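PDB 3F4L: putative oxidoreductase yhhX from Escherichia coli K-12, which probably acts as an NADP-dependent oxidoreductase of the Gfo/Idh/MocA family, perhaps oxidising scyllo-inositol. Local coordinates for residues A[143-157]-A[227-241]. Sequence-based numbering, arbitrary orientation.
Sequences LGEIVEVESHFDYYR and HLVKIDYPKFIVHGK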
loop_
_atom_site.group_PDB
_atom_site.type_symbol
_atom_site.label_atom_id
_atom_site.label_comp_id
_atom_site.label_asym_id
_atom_site.label_seq_id
_atom_site.Cartn_x
_atom_site.Cartn_y
_atom_site.Cartn_z
ATOM N N LEU A 143 -18.772 5.116 -7.105
ATOM C CA LEU A 143 -17.344 5.040 -7.399
ATOM C C LEU A 143 -17.073 4.390 -8.751
ATOM O O LEU A 143 -15.952 4.447 -9.262
ATOM C CB LEU A 143 -16.628 4.239 -6.307
ATOM C CG LEU A 143 -16.632 4.772 -4.867
ATOM C CD1 LEU A 143 -18.040 5.132 -4.436
ATOM C CD2 LEU A 143 -16.075 3.703 -3.945
ATOM N N GLY A 144 -18.097 3.761 -9.320
ATOM C CA GLY A 144 -17.927 3.103 -10.602
ATOM C C GLY A 144 -17.146 1.819 -10.400
ATOM O O GLY A 144 -17.034 1.337 -9.274
ATOM N N GLU A 145 -16.583 1.268 -11.471
ATOM C CA GLU A 145 -15.832 0.023 -11.350
ATOM C C GLU A 145 -14.712 0.135 -10.308
ATOM O O GLU A 145 -13.830 0.987 -10.414
ATOM C CB GLU A 145 -15.239 -0.380 -12.701
ATOM C CG GLU A 145 -14.669 -1.789 -12.696
ATOM C CD GLU A 145 -13.834 -2.084 -13.918
ATOM O OE1 GLU A 145 -14.310 -1.809 -15.042
ATOM O OE2 GLU A 145 -12.701 -2.593 -13.756
ATOM N N ILE A 146 -14.749 -0.741 -9.308
ATOM C CA ILE A 146 -13.740 -0.709 -8.250
ATOM C C ILE A 146 -12.410 -1.292 -8.714
ATOM O O ILE A 146 -12.377 -2.373 -9.287
ATOM C CB ILE A 146 -14.223 -1.495 -7.017
ATOM C CG1 ILE A 146 -15.596 -0.969 -6.587
ATOM C CG2 ILE A 146 -13.193 -1.392 -5.889
ATOM C CD1 ILE A 146 -15.619 0.532 -6.344
ATOM N N VAL A 147 -11.319 -0.578 -8.467
ATOM C CA VAL A 147 -10.017 -1.075 -8.871
ATOM C C VAL A 147 -9.075 -1.309 -7.698
ATOM O O VAL A 147 -8.130 -2.081 -7.814
ATOM C CB VAL A 147 -9.350 -0.140 -9.902
ATOM C CG1 VAL A 147 -10.162 -0.150 -11.184
ATOM C CG2 VAL A 147 -9.239 1.273 -9.345
ATOM N N GLU A 148 -9.330 -0.660 -6.562
ATOM C CA GLU A 148 -8.466 -0.873 -5.418
ATOM C C GLU A 148 -9.149 -0.648 -4.073
ATOM O O GLU A 148 -9.939 0.278 -3.901
ATOM C CB GLU A 148 -7.210 0.001 -5.513
ATOM C CG GLU A 148 -6.129 -0.405 -4.506
ATOM C CD GLU A 148 -4.708 -0.210 -5.028
ATOM O OE1 GLU A 148 -4.437 -0.615 -6.178
ATOM O OE2 GLU A 148 -3.859 0.328 -4.284
ATOM N N VAL A 149 -8.839 -1.534 -3.136
ATOM C CA VAL A 149 -9.370 -1.479 -1.783
ATOM C C VAL A 149 -8.157 -1.660 -0.882
ATOM O O VAL A 149 -7.280 -2.484 -1.160
ATOM C CB VAL A 149 -10.406 -2.617 -1.534
ATOM C CG1 VAL A 149 -10.851 -2.638 -0.058
ATOM C CG2 VAL A 149 -11.624 -2.409 -2.420
ATOM N N GLU A 150 -8.082 -0.868 0.181
ATOM C CA GLU A 150 -6.964 -0.966 1.098
ATOM C C GLU A 150 -7.516 -0.948 2.518
ATOM O O GLU A 150 -8.258 -0.040 2.890
ATOM C CB GLU A 150 -6.008 0.205 0.877
ATOM C CG GLU A 150 -4.620 0.033 1.488
ATOM C CD GLU A 150 -3.663 1.156 1.083
ATOM O OE1 GLU A 150 -3.573 1.470 -0.125
ATOM O OE2 GLU A 150 -2.992 1.725 1.972
ATOM N N SER A 151 -7.165 -1.968 3.294
ATOM C CA SER A 151 -7.610 -2.094 4.675
ATOM C C SER A 151 -6.418 -2.106 5.633
ATOM O O SER A 151 -5.447 -2.840 5.422
ATOM C CB SER A 151 -8.412 -3.384 4.840
ATOM O OG SER A 151 -8.721 -3.619 6.198
ATOM N N HIS A 152 -6.496 -1.297 6.686
ATOM C CA HIS A 152 -5.431 -1.216 7.676
ATOM C C HIS A 152 -5.956 -1.550 9.067
ATOM O O HIS A 152 -7.064 -1.176 9.435
ATOM C CB HIS A 152 -4.820 0.194 7.724
ATOM C CG HIS A 152 -3.820 0.475 6.643
ATOM N ND1 HIS A 152 -4.178 0.894 5.378
ATOM C CD2 HIS A 152 -2.467 0.414 6.649
ATOM C CE1 HIS A 152 -3.088 1.080 4.653
ATOM N NE2 HIS A 152 -2.036 0.795 5.401
ATOM N N PHE A 153 -5.156 -2.276 9.828
ATOM C CA PHE A 153 -5.498 -2.614 11.202
ATOM C C PHE A 153 -4.130 -2.534 11.861
ATOM O O PHE A 153 -3.424 -3.526 11.954
ATOM C CB PHE A 153 -6.077 -4.029 11.299
ATOM C CG PHE A 153 -6.871 -4.268 12.554
ATOM C CD1 PHE A 153 -6.236 -4.343 13.787
ATOM C CD2 PHE A 153 -8.260 -4.370 12.506
ATOM C CE1 PHE A 153 -6.972 -4.513 14.960
ATOM C CE2 PHE A 153 -9.009 -4.542 13.670
ATOM C CZ PHE A 153 -8.360 -4.612 14.903
ATOM N N ASP A 154 -3.757 -1.335 12.296
ATOM C CA ASP A 154 -2.442 -1.117 12.884
ATOM C C ASP A 154 -2.430 -0.654 14.338
ATOM O O ASP A 154 -3.463 -0.313 14.907
ATOM C CB ASP A 154 -1.683 -0.081 12.055
ATOM C CG ASP A 154 -1.688 -0.393 10.572
ATOM O OD1 ASP A 154 -1.349 -1.533 10.196
ATOM O OD2 ASP A 154 -2.020 0.513 9.782
ATOM N N TYR A 155 -1.226 -0.615 14.905
ATOM C CA TYR A 155 -0.990 -0.170 16.286
ATOM C C TYR A 155 0.387 0.459 16.356
ATOM O O TYR A 155 1.180 0.363 15.420
ATOM C CB TYR A 155 -0.913 -1.347 17.267
ATOM C CG TYR A 155 -2.124 -2.233 17.370
ATOM C CD1 TYR A 155 -3.239 -1.840 18.109
ATOM C CD2 TYR A 155 -2.138 -3.489 16.762
ATOM C CE1 TYR A 155 -4.338 -2.679 18.246
ATOM C CE2 TYR A 155 -3.237 -4.337 16.892
ATOM C CZ TYR A 155 -4.330 -3.925 17.635
ATOM O OH TYR A 155 -5.423 -4.754 17.771
ATOM N N TYR A 156 0.666 1.096 17.488
ATOM C CA TYR A 156 2.005 1.600 17.746
ATOM C C TYR A 156 2.320 1.023 19.119
ATOM O O TYR A 156 2.017 1.635 20.148
ATOM C CB TYR A 156 2.124 3.127 17.795
ATOM C CG TYR A 156 3.585 3.497 18.009
ATOM C CD1 TYR A 156 4.529 3.293 16.993
ATOM C CD2 TYR A 156 4.045 3.921 19.257
ATOM C CE1 TYR A 156 5.897 3.493 17.219
ATOM C CE2 TYR A 156 5.409 4.129 19.497
ATOM C CZ TYR A 156 6.327 3.911 18.474
ATOM O OH TYR A 156 7.667 4.117 18.707
ATOM N N ARG A 157 2.875 -0.188 19.111
ATOM C CA ARG A 157 3.264 -0.929 20.313
ATOM C C ARG A 157 4.660 -1.457 20.000
ATOM O O ARG A 157 4.830 -2.621 19.645
ATOM C CB ARG A 157 2.307 -2.102 20.555
ATOM C CG ARG A 157 0.898 -1.698 20.939
ATOM C CD ARG A 157 -0.061 -2.898 20.998
ATOM N NE ARG A 157 -1.390 -2.480 21.447
ATOM C CZ ARG A 157 -2.489 -3.222 21.349
ATOM N NH1 ARG A 157 -2.432 -4.439 20.814
ATOM N NH2 ARG A 157 -3.653 -2.743 21.778
ATOM N N HIS A 227 2.658 -3.225 13.906
ATOM C CA HIS A 227 2.604 -2.729 15.278
ATOM C C HIS A 227 3.533 -1.527 15.389
ATOM O O HIS A 227 3.878 -1.102 16.492
ATOM C CB HIS A 227 3.047 -3.811 16.275
ATOM C CG HIS A 227 2.060 -4.928 16.436
ATOM N ND1 HIS A 227 1.783 -5.830 15.429
ATOM C CD2 HIS A 227 1.277 -5.279 17.482
ATOM C CE1 HIS A 227 0.872 -6.689 15.851
ATOM N NE2 HIS A 227 0.549 -6.377 17.094
ATOM N N LEU A 228 3.943 -0.979 14.244
ATOM C CA LEU A 228 4.848 0.168 14.244
ATOM C C LEU A 228 4.346 1.307 13.359
ATOM O O LEU A 228 5.004 1.697 12.403
ATOM C CB LEU A 228 6.241 -0.281 13.792
ATOM C CG LEU A 228 6.932 -1.291 14.716
ATOM C CD1 LEU A 228 8.201 -1.804 14.053
ATOM C CD2 LEU A 228 7.245 -0.620 16.063
ATOM N N VAL A 229 3.175 1.832 13.700
ATOM C CA VAL A 229 2.561 2.916 12.945
ATOM C C VAL A 229 2.172 4.025 13.920
ATOM O O VAL A 229 1.122 3.975 14.552
ATOM C CB VAL A 229 1.308 2.404 12.175
ATOM C CG1 VAL A 229 0.573 3.557 11.491
ATOM C CG2 VAL A 229 1.733 1.369 11.154
ATOM N N LYS A 230 3.039 5.020 14.043
ATOM C CA LYS A 230 2.796 6.133 14.951
ATOM C C LYS A 230 1.686 7.036 14.432
ATOM O O LYS A 230 0.865 7.521 15.201
ATOM C CB LYS A 230 4.084 6.927 15.158
ATOM C CG LYS A 230 4.007 7.930 16.299
ATOM C CD LYS A 230 3.715 7.235 17.636
ATOM C CE LYS A 230 3.786 8.230 18.793
ATOM N NZ LYS A 230 3.583 7.604 20.127
ATOM N N ILE A 231 1.659 7.271 13.126
ATOM C CA ILE A 231 0.606 8.094 12.536
ATOM C C ILE A 231 -0.245 7.167 11.669
ATOM O O ILE A 231 0.205 6.704 10.621
ATOM C CB ILE A 231 1.172 9.214 11.647
ATOM C CG1 ILE A 231 1.992 10.199 12.489
ATOM C CG2 ILE A 231 0.018 9.946 10.967
ATOM C CD1 ILE A 231 2.726 11.239 11.656
ATOM N N ASP A 232 -1.470 6.906 12.114
ATOM C CA ASP A 232 -2.372 5.999 11.416
ATOM C C ASP A 232 -2.739 6.318 9.975
ATOM O O ASP A 232 -2.795 7.478 9.564
ATOM C CB ASP A 232 -3.678 5.833 12.202
ATOM C CG ASP A 232 -3.574 4.786 13.300
ATOM O OD1 ASP A 232 -2.991 3.712 13.045
ATOM O OD2 ASP A 232 -4.081 5.028 14.411
ATOM N N TYR A 233 -2.988 5.250 9.222
ATOM C CA TYR A 233 -3.421 5.348 7.837
ATOM C C TYR A 233 -4.945 5.406 7.946
ATOM O O TYR A 233 -5.510 5.273 9.033
ATOM C CB TYR A 233 -3.119 4.059 7.046
ATOM C CG TYR A 233 -1.671 3.696 6.808
ATOM C CD1 TYR A 233 -0.898 3.088 7.803
ATOM C CD2 TYR A 233 -1.085 3.914 5.558
ATOM C CE1 TYR A 233 0.420 2.702 7.551
ATOM C CE2 TYR A 233 0.226 3.536 5.300
ATOM C CZ TYR A 233 0.972 2.929 6.295
ATOM O OH TYR A 233 2.265 2.542 6.010
ATOM N N PRO A 234 -5.627 5.642 6.821
ATOM C CA PRO A 234 -7.088 5.660 6.916
ATOM C C PRO A 234 -7.420 4.188 7.213
ATOM O O PRO A 234 -6.608 3.308 6.895
ATOM C CB PRO A 234 -7.515 6.052 5.506
ATOM C CG PRO A 234 -6.413 6.960 5.065
ATOM C CD PRO A 234 -5.161 6.276 5.572
ATOM N N LYS A 235 -8.580 3.916 7.814
ATOM C CA LYS A 235 -8.986 2.539 8.109
ATOM C C LYS A 235 -9.296 1.796 6.792
ATOM O O LYS A 235 -8.959 0.622 6.629
ATOM C CB LYS A 235 -10.225 2.532 9.011
ATOM C CG LYS A 235 -10.750 1.131 9.323
ATOM C CD LYS A 235 -9.817 0.368 10.262
ATOM C CE LYS A 235 -10.106 -1.139 10.236
ATOM N NZ LYS A 235 -9.785 -1.711 8.890
ATOM N N PHE A 236 -9.959 2.488 5.869
ATOM C CA PHE A 236 -10.276 1.916 4.557
ATOM C C PHE A 236 -10.086 2.958 3.471
ATOM O O PHE A 236 -10.352 4.154 3.672
ATOM C CB PHE A 236 -11.731 1.435 4.454
ATOM C CG PHE A 236 -12.025 0.176 5.215
ATOM C CD1 PHE A 236 -12.649 0.231 6.461
ATOM C CD2 PHE A 236 -11.676 -1.065 4.691
ATOM C CE1 PHE A 236 -12.919 -0.935 7.178
ATOM C CE2 PHE A 236 -11.943 -2.238 5.397
ATOM C CZ PHE A 236 -12.564 -2.174 6.641
ATOM N N ILE A 237 -9.643 2.485 2.313
ATOM C CA ILE A 237 -9.456 3.330 1.143
ATOM C C ILE A 237 -10.050 2.512 0.005
ATOM O O ILE A 237 -9.777 1.320 -0.099
ATOM C CB ILE A 237 -7.969 3.570 0.815
ATOM C CG1 ILE A 237 -7.292 4.357 1.935
ATOM C CG2 ILE A 237 -7.853 4.347 -0.501
ATOM C CD1 ILE A 237 -5.826 4.611 1.672
ATOM N N VAL A 238 -10.881 3.135 -0.822
ATOM C CA VAL A 238 -11.479 2.442 -1.965
ATOM C C VAL A 238 -11.386 3.384 -3.160
ATOM O O VAL A 238 -11.791 4.545 -3.071
ATOM C CB VAL A 238 -12.975 2.116 -1.744
ATOM C CG1 VAL A 238 -13.532 1.393 -2.977
ATOM C CG2 VAL A 238 -13.157 1.263 -0.506
ATOM N N HIS A 239 -10.838 2.893 -4.263
ATOM C CA HIS A 239 -10.711 3.702 -5.469
ATOM C C HIS A 239 -11.429 2.992 -6.600
ATOM O O HIS A 239 -11.224 1.800 -6.814
ATOM C CB HIS A 239 -9.226 3.909 -5.847
ATOM C CG HIS A 239 -8.490 4.819 -4.912
ATOM N ND1 HIS A 239 -8.879 6.121 -4.681
ATOM C CD2 HIS A 239 -7.410 4.606 -4.124
ATOM C CE1 HIS A 239 -8.074 6.669 -3.790
ATOM N NE2 HIS A 239 -7.173 5.771 -3.435
ATOM N N GLY A 240 -12.278 3.740 -7.302
ATOM C CA GLY A 240 -13.022 3.211 -8.428
ATOM C C GLY A 240 -12.746 4.110 -9.623
ATOM O O GLY A 240 -12.045 5.105 -9.497
ATOM N N LYS A 241 -13.297 3.785 -10.782
ATOM C CA LYS A 241 -13.048 4.602 -11.964
ATOM C C LYS A 241 -13.733 5.976 -11.931
ATOM O O LYS A 241 -13.299 6.908 -12.615
ATOM C CB LYS A 241 -13.446 3.825 -13.221
ATOM C CG LYS A 241 -12.495 2.663 -13.510
ATOM C CD LYS A 241 -12.802 2.002 -14.838
ATOM C CE LYS A 241 -11.732 0.997 -15.206
ATOM N NZ LYS A 241 -12.015 0.399 -16.535
HETATM O O HOH W 1 -10.546 -4.171 9.104
HETATM O O HOH W 2 -3.139 2.818 10.636
#
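The rings of His152 and Tyr233 form an offset stack, with centroids 3.9 Å apart and planes inclined by 16°; CB of Tyr233 lies over the imidazole, a CH-pi contact 3.6 Å from its centroid. Replacing Tyr233 by an alanine would keep CB there but remove the stacked phenol ring, probably leaving the histidine freer to turn. Tyr156 has CD of Lys230 over one face and the backbone N of Val229 at its edge. His227 takes CD2 of Tyr155 over one face, and the two ring planes meet obliquely, at 36°.

Strands 146-152 and 236-240 pair antiparallel within the mixed sheet of the C-terminal domain. His239 O accepts from Val147 N (2.9 Å) and Glu148 N (3.1 Å), marking a classic beta bulge. Val238 CG1 meets Leu143 CD2 at 3.6 Å on the face covered by helices 129-140 and 171-187. Lys235, bent at chi2 (71°) and chi4, brings NZ back to donate a hydrogen bond to His152 O, 2.8 Å away and above the carbonyl plane. One water bridges Asp154 OD2, Asp232 OD1 and Tyr233 N, probably easing repulsion between the carboxylates. In the loop, Tyr156 OH hydrogen-bonds to Lys241 O of the second subunit. Glu148 OE2 forms a salt bridge with Lys224 of the second subunit, so the chemistry implies a largely apolar, helix-packed sheet face and a more polar one reaching the dimer partner.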